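Local coordinates for transcriptional regulator, LacI family protein (Rhodococcus jostii, PDB 3K9C) that probably binds regulatory DNA as a LacI-family transcription factor, its periplasmic-binding-protein-like portion probably sensing a small effector, at residues A130-A135 against T161-G166; L124-I129 against P186-A191; G108-G113 against A141-G146. One frame throughout, in Å; residues are numbered along the deposited sequence.

Interaction 1: residues A130-A135 against T161-G166; sequences AHIDGA and TVVTGG
Two neighbouring parallel strands of a beta-alpha-beta unit meet here, residues 130-133 and 161-164, joined through helix 140-153 in a Rossmann-like layer of the periplasmic-binding-protein fold. The axes of these short segments come within 4.6 Å and make an angle of 21°. Three backbone bonds set the parallel register: His131 N gives to Thr161 O (2.8 Å), Val163 N to His131 O, and Asp133 N to Val163 O (3.0 Å). On the face shared by Ala130, Ile132, Thr161 and Val163, Ile132 CG1 rests on Val163 CG2 at 3.6 Å, branched aliphatics suited to a sheet surface that helix 169-181 covers. His131 and Val162 stand side by side on the other face, and the imidazole ND1 is hydrogen-bonded to Val190 O on the next strand. Asp133 adds a side-chain link to the loop after the partner strand. Its CG sits between its own backbone N and carbonyl carbon (chi1 72°), which turns the carboxylate across to the neighbouring strand and the loop that follows it. Asp133 OD1 then accepts from Gly165 N (3.1 Å) and, from the opposite face of the carboxylate plane, from Ala135 N (2.9 Å), the latter closing an Asx turn. Glycine suits position 165, because a CB there would run into Ile132 CG2 and Asp133 O. Asp133 OD2 forms a salt bridge with Arg144 NH1 of helix 140-153 and also accepts a hydrogen bond from a water. With an alanine here, two loop amides and the Arg144 cation would probably be left without their acceptor. One buried acid thus serves all three, and they probably stabilise its negative charge.

Interaction 2: residues L124-I129 against P186-A191; sequences LGHRNI and PTAVVA
The imidazole of His126 meets Thr187 at its edge and Ala188 over one face. With CG anti to the carbonyl carbon (chi1 -65°), the ring of His126 is set against Thr187, and His126 ND1 lies 2.7 Å from Thr187 OG1 in a nearly straight hydrogen bond (171°) whose donor may be either atom. Ala188 CB sits 3.9 Å from the ring centroid and only 20° off its normal, a CH-pi contact; a methyl is small enough to lie against that face. The far nitrogen, NE2, bonds to Gly276 O, so both ring nitrogens are occupied and the flat group is probably fixed in its rotation. Thr187 OG1 also holds a water at 2.8 Å, which accepts from Arg127 N, so the hydroxyl is bonded to the ring directly and to the loop backbone through the water. Alongside, Asn128 O accepts from Thr187 N at 2.9 Å, while Pro186 CB presses on the same oxygen. Ile129 lies next to Ala188 as a parallel bridge partner: Ile129 CG1 approaches Ala188 CB at 4.2 Å, and CG2 lies near Val190 CG2, aliphatic neighbours in a layer that Phe147 and Leu121 help to cover. Gly125, with positive phi, closes helix 110-123 in a Schellman motif just before His126. The whole is a turn from a helix end into an inner strand, the alpha-to-beta passage of a Rossmann-like parallel sheet, where strands 129-133 and 188-191 start side by side.

Interaction 3: residues G108-G113 against A141-G146; sequences GDDVAG and ADRRAG
The first turn of helix 110-123 lies against helix 140-153, with Val111 and Gly146 nearest in backbone, their CA atoms 4.3 Å apart. That approach depends on glycine, since a CB at position 146 would collide with Val111 CA. Asp109 is the N-cap of the first helix, its OD1 accepting from Ala112 N at 2.9 Å, an acid well placed to cap amides that have no helical partner. Val111 lies along one turn of helix 140-153: Val111 CG1 is 4.1 Å from Gly146 CA and CG2 lies near Asp142 O. The polar centre of the contact is Asp110 with Arg143. Arg143 runs extended from CG to NE, its CG anti to the carbonyl carbon (chi1 -74°), which carries the guanidinium past the Asp110 side chain. It then approaches side-on: Arg143 NH2 (3.0 Å) and Arg143 NE (3.1 Å) both give to Asp110 OD1 in a salt bridge. That oxygen lies near the guanidinium plane but is met from one face of its own carboxylate, the two planes standing 78° apart. Asp142 comes close as well, its CB 3.7 Å from Asp110 CB, and a water bonded to Asp142 OD2 bridges, weakly, to Val111 N. Arg143 has a cation-pi partner in Tyr220, and its NH2 also bonds a glycerol, probably from the crystallisation liquor. Asp142 OD2 lies 4.5 Å from Asp110 OD2, and like charges so close would tend to raise the proton affinity of Asp110, while the arginine probably offsets this and keeps the acid ionised. Asp110 in turn probably steadies the guanidinium beside the glycerol.

How the interactions relate
Interactions 1 and 2 belong to one parallel sheet, since strand 129-133 runs between 160-164 and 188-191; Ala130 O and Val190 N, 2.7 Å apart, probably bond where the two contacts meet. Interaction 3 joins two helices, and Arg144 ties its second helix to interaction 1. Interaction 2 is largely buried and mixes a histidine-threonine bond with aliphatic packing at the start of the strands. Interaction 1 is partly buried, pairing backbone amides regularly, with a carboxylate adding its own bonds near the strand ends. Interaction 3 is also buried, despite its exposed Val111, and, nearer the chain's centre, relies instead on charge, with a salt bridge and water around acids.

Interaction 1: residues A130-A135 against T161-G166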
# COMPACT_ATOMS: atom_id res chain seq x y z
N ALA B 130 -21.51 11.62 11.45
CA ALA B 130 -21.05 10.36 12.00
C ALA B 130 -19.54 10.18 11.94
O ALA B 130 -18.85 10.76 11.09
CB ALA B 130 -21.73 9.21 11.29
N HIS B 131 -19.03 9.38 12.86
CA HIS B 131 -17.62 9.08 12.91
C HIS B 131 -17.47 7.57 12.96
O HIS B 131 -18.15 6.89 13.74
CB HIS B 131 -16.97 9.73 14.14
CG HIS B 131 -15.54 9.32 14.36
ND1 HIS B 131 -14.56 9.51 13.40
CD2 HIS B 131 -14.94 8.71 15.40
CE1 HIS B 131 -13.41 9.04 13.86
NE2 HIS B 131 -13.61 8.55 15.07
N ILE B 132 -16.62 7.03 12.09
CA ILE B 132 -16.32 5.60 12.08
C ILE B 132 -14.94 5.62 12.74
O ILE B 132 -13.96 6.07 12.14
CB ILE B 132 -16.28 5.03 10.63
CG1 ILE B 132 -17.65 5.20 9.97
CG2 ILE B 132 -15.90 3.54 10.65
CD1 ILE B 132 -17.72 4.74 8.51
N ASP B 133 -14.87 5.18 14.00
CA ASP B 133 -13.61 5.21 14.74
C ASP B 133 -12.61 4.12 14.43
O ASP B 133 -12.92 3.16 13.72
CB ASP B 133 -13.87 5.25 16.26
CG ASP B 133 -14.38 3.93 16.82
OD1 ASP B 133 -14.02 2.86 16.30
OD2 ASP B 133 -15.14 3.98 17.81
N GLY B 134 -11.40 4.27 14.96
CA GLY B 134 -10.36 3.30 14.70
C GLY B 134 -10.22 2.21 15.74
O GLY B 134 -9.18 1.56 15.82
N ALA B 135 -11.27 2.01 16.53
CA ALA B 135 -11.25 0.98 17.56
C ALA B 135 -10.10 1.25 18.52
O ALA B 135 -10.02 2.32 19.11
CB ALA B 135 -11.11 -0.40 16.93
N THR B 161 -23.12 10.47 15.81
CA THR B 161 -23.08 9.01 15.83
C THR B 161 -21.65 8.49 15.69
O THR B 161 -20.90 8.95 14.84
CB THR B 161 -23.92 8.44 14.67
OG1 THR B 161 -25.21 9.05 14.67
CG2 THR B 161 -24.08 6.93 14.82
N VAL B 162 -21.29 7.53 16.53
CA VAL B 162 -19.97 6.92 16.46
C VAL B 162 -20.11 5.42 16.33
O VAL B 162 -20.72 4.77 17.17
CB VAL B 162 -19.11 7.17 17.71
CG1 VAL B 162 -17.73 6.53 17.51
CG2 VAL B 162 -18.95 8.66 17.98
N VAL B 163 -19.57 4.85 15.26
CA VAL B 163 -19.64 3.41 15.07
C VAL B 163 -18.22 2.87 15.08
O VAL B 163 -17.29 3.52 14.60
CB VAL B 163 -20.35 3.03 13.75
CG1 VAL B 163 -21.78 3.59 13.76
CG2 VAL B 163 -19.58 3.57 12.56
N THR B 164 -18.05 1.69 15.66
CA THR B 164 -16.74 1.07 15.75
C THR B 164 -16.29 0.67 14.35
O THR B 164 -17.02 0.03 13.60
CB THR B 164 -16.80 -0.16 16.66
OG1 THR B 164 -17.26 0.25 17.95
CG2 THR B 164 -15.41 -0.78 16.80
N GLY B 165 -15.08 1.10 13.98
CA GLY B 165 -14.57 0.79 12.66
C GLY B 165 -13.23 0.09 12.71
O GLY B 165 -13.08 -0.94 13.37
N GLY B 166 -12.26 0.65 12.00
CA GLY B 166 -10.94 0.07 11.95
C GLY B 166 -10.08 0.92 11.04
O GLY B 166 -10.41 2.08 10.79
O HOH W 1 -14.51 1.64 19.46

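Interaction 2: residues L124-I129 against P186-A191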
# COMPACT_ATOMS: atom_id res chain seq x y z
N LEU B 124 -20.24 23.88 6.85
CA LEU B 124 -20.91 23.63 5.57
C LEU B 124 -22.38 23.30 5.80
O LEU B 124 -23.12 22.94 4.88
CB LEU B 124 -20.23 22.48 4.80
CG LEU B 124 -19.00 22.83 3.95
CD1 LEU B 124 -18.26 21.56 3.52
CD2 LEU B 124 -19.44 23.63 2.72
N GLY B 125 -22.81 23.41 7.06
CA GLY B 125 -24.20 23.17 7.40
C GLY B 125 -24.62 21.80 7.91
O GLY B 125 -25.79 21.61 8.24
N HIS B 126 -23.69 20.86 7.98
CA HIS B 126 -24.01 19.51 8.44
C HIS B 126 -24.29 19.45 9.94
O HIS B 126 -23.63 20.12 10.74
CB HIS B 126 -22.85 18.56 8.09
CG HIS B 126 -22.64 18.36 6.62
ND1 HIS B 126 -23.44 17.54 5.86
CD2 HIS B 126 -21.75 18.91 5.76
CE1 HIS B 126 -23.05 17.58 4.60
NE2 HIS B 126 -22.03 18.41 4.51
N ARG B 127 -25.27 18.64 10.33
CA ARG B 127 -25.63 18.48 11.74
C ARG B 127 -25.68 17.01 12.15
O ARG B 127 -25.30 16.66 13.27
CB ARG B 127 -26.97 19.17 12.02
CG ARG B 127 -26.94 20.67 11.72
CD ARG B 127 -28.24 21.35 12.09
NE ARG B 127 -28.49 21.31 13.53
CZ ARG B 127 -29.46 21.98 14.13
NH1 ARG B 127 -30.27 22.76 13.43
NH2 ARG B 127 -29.62 21.88 15.45
N ASN B 128 -26.16 16.14 11.26
CA ASN B 128 -26.19 14.71 11.55
C ASN B 128 -24.87 14.20 11.03
O ASN B 128 -24.75 13.82 9.86
CB ASN B 128 -27.33 14.01 10.81
CG ASN B 128 -28.69 14.45 11.29
OD1 ASN B 128 -29.39 15.18 10.61
ND2 ASN B 128 -29.06 14.01 12.49
N ILE B 129 -23.86 14.21 11.89
CA ILE B 129 -22.53 13.79 11.50
C ILE B 129 -22.09 12.54 12.22
O ILE B 129 -22.26 12.41 13.44
CB ILE B 129 -21.54 14.93 11.75
CG1 ILE B 129 -22.03 16.19 11.03
CG2 ILE B 129 -20.14 14.53 11.28
CD1 ILE B 129 -21.32 17.46 11.43
N PRO B 186 -26.64 9.78 8.59
CA PRO B 186 -25.92 11.06 8.64
C PRO B 186 -25.67 11.62 7.25
O PRO B 186 -25.63 10.88 6.28
CB PRO B 186 -24.63 10.69 9.37
CG PRO B 186 -24.36 9.32 8.82
CD PRO B 186 -25.73 8.65 8.84
N THR B 187 -25.50 12.94 7.16
CA THR B 187 -25.24 13.57 5.86
C THR B 187 -23.73 13.78 5.67
O THR B 187 -23.29 14.21 4.61
CB THR B 187 -25.93 14.94 5.73
OG1 THR B 187 -25.38 15.84 6.70
CG2 THR B 187 -27.43 14.81 5.94
N ALA B 188 -22.96 13.50 6.71
CA ALA B 188 -21.51 13.64 6.64
C ALA B 188 -20.90 12.56 7.51
O ALA B 188 -21.48 12.14 8.51
CB ALA B 188 -21.06 15.01 7.12
N VAL B 189 -19.72 12.09 7.11
CA VAL B 189 -19.05 11.04 7.84
C VAL B 189 -17.56 11.31 7.91
O VAL B 189 -16.94 11.58 6.90
CB VAL B 189 -19.26 9.69 7.13
CG1 VAL B 189 -18.59 8.58 7.91
CG2 VAL B 189 -20.76 9.43 6.95
N VAL B 190 -17.00 11.23 9.11
CA VAL B 190 -15.58 11.42 9.30
C VAL B 190 -15.01 10.02 9.57
O VAL B 190 -15.31 9.41 10.59
CB VAL B 190 -15.27 12.36 10.51
CG1 VAL B 190 -13.77 12.44 10.74
CG2 VAL B 190 -15.83 13.75 10.25
N ALA B 191 -14.21 9.51 8.64
CA ALA B 191 -13.61 8.19 8.78
C ALA B 191 -12.33 8.26 9.61
O ALA B 191 -11.69 9.30 9.67
CB ALA B 191 -13.31 7.60 7.41
O HOH W 2 -26.75 17.08 8.85

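Interaction 3: residues G108-G113 against A141-G146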
# COMPACT_ATOMS: atom_id res chain seq x y z
N GLY B 108 0.73 13.56 16.01
CA GLY B 108 -0.12 14.66 15.63
C GLY B 108 -1.16 14.90 16.70
O GLY B 108 -1.43 14.03 17.53
N ASP B 109 -1.73 16.10 16.71
CA ASP B 109 -2.76 16.44 17.69
C ASP B 109 -4.09 15.90 17.17
O ASP B 109 -4.86 16.64 16.55
CB ASP B 109 -2.84 17.96 17.86
CG ASP B 109 -3.63 18.38 19.09
OD1 ASP B 109 -4.66 17.74 19.39
OD2 ASP B 109 -3.21 19.35 19.76
N ASP B 110 -4.34 14.61 17.40
CA ASP B 110 -5.56 13.94 16.95
C ASP B 110 -6.85 14.63 17.34
O ASP B 110 -7.78 14.71 16.54
CB ASP B 110 -5.59 12.48 17.43
CG ASP B 110 -4.53 11.61 16.74
OD1 ASP B 110 -4.37 11.74 15.51
OD2 ASP B 110 -3.87 10.80 17.43
N VAL B 111 -6.93 15.12 18.58
CA VAL B 111 -8.13 15.81 19.04
C VAL B 111 -8.32 17.03 18.15
O VAL B 111 -9.39 17.24 17.58
CB VAL B 111 -8.00 16.29 20.52
CG1 VAL B 111 -9.16 17.20 20.90
CG2 VAL B 111 -7.96 15.09 21.45
N ALA B 112 -7.26 17.82 18.00
CA ALA B 112 -7.31 19.02 17.16
C ALA B 112 -7.65 18.67 15.72
O ALA B 112 -8.42 19.38 15.07
CB ALA B 112 -5.96 19.75 17.22
N GLY B 113 -7.07 17.58 15.22
CA GLY B 113 -7.32 17.19 13.84
C GLY B 113 -8.77 16.89 13.52
O GLY B 113 -9.32 17.41 12.54
N ALA B 141 -8.85 6.24 20.25
CA ALA B 141 -9.51 6.87 21.38
C ALA B 141 -9.53 8.40 21.27
O ALA B 141 -10.57 9.02 21.45
CB ALA B 141 -8.85 6.44 22.68
N ASP B 142 -8.39 9.00 20.95
CA ASP B 142 -8.33 10.47 20.83
C ASP B 142 -9.25 11.04 19.76
O ASP B 142 -9.95 12.03 20.00
CB ASP B 142 -6.89 10.93 20.56
CG ASP B 142 -6.05 11.00 21.82
OD1 ASP B 142 -6.51 10.49 22.87
OD2 ASP B 142 -4.93 11.55 21.77
N ARG B 143 -9.26 10.45 18.57
CA ARG B 143 -10.13 10.98 17.54
C ARG B 143 -11.59 10.76 17.89
O ARG B 143 -12.45 11.55 17.50
CB ARG B 143 -9.81 10.36 16.17
CG ARG B 143 -8.53 10.90 15.59
CD ARG B 143 -8.13 10.19 14.31
NE ARG B 143 -6.71 10.43 14.04
CZ ARG B 143 -6.00 9.76 13.15
NH1 ARG B 143 -6.56 8.80 12.42
NH2 ARG B 143 -4.71 10.04 13.01
N ARG B 144 -11.88 9.70 18.63
CA ARG B 144 -13.26 9.44 19.04
C ARG B 144 -13.68 10.49 20.08
O ARG B 144 -14.74 11.10 19.96
CB ARG B 144 -13.40 8.03 19.63
CG ARG B 144 -14.83 7.68 20.02
CD ARG B 144 -14.89 6.34 20.75
NE ARG B 144 -16.15 6.22 21.49
CZ ARG B 144 -17.22 5.57 21.05
NH1 ARG B 144 -17.21 4.96 19.87
NH2 ARG B 144 -18.33 5.55 21.80
N ALA B 145 -12.85 10.72 21.09
CA ALA B 145 -13.15 11.71 22.11
C ALA B 145 -13.18 13.10 21.48
O ALA B 145 -14.06 13.91 21.76
CB ALA B 145 -12.12 11.66 23.22
N GLY B 146 -12.21 13.38 20.62
CA GLY B 146 -12.18 14.66 19.97
C GLY B 146 -13.44 14.89 19.15
O GLY B 146 -13.97 16.00 19.12
O HOH W 3 -3.40 10.09 20.38
O HOH W 4 -4.39 14.29 20.58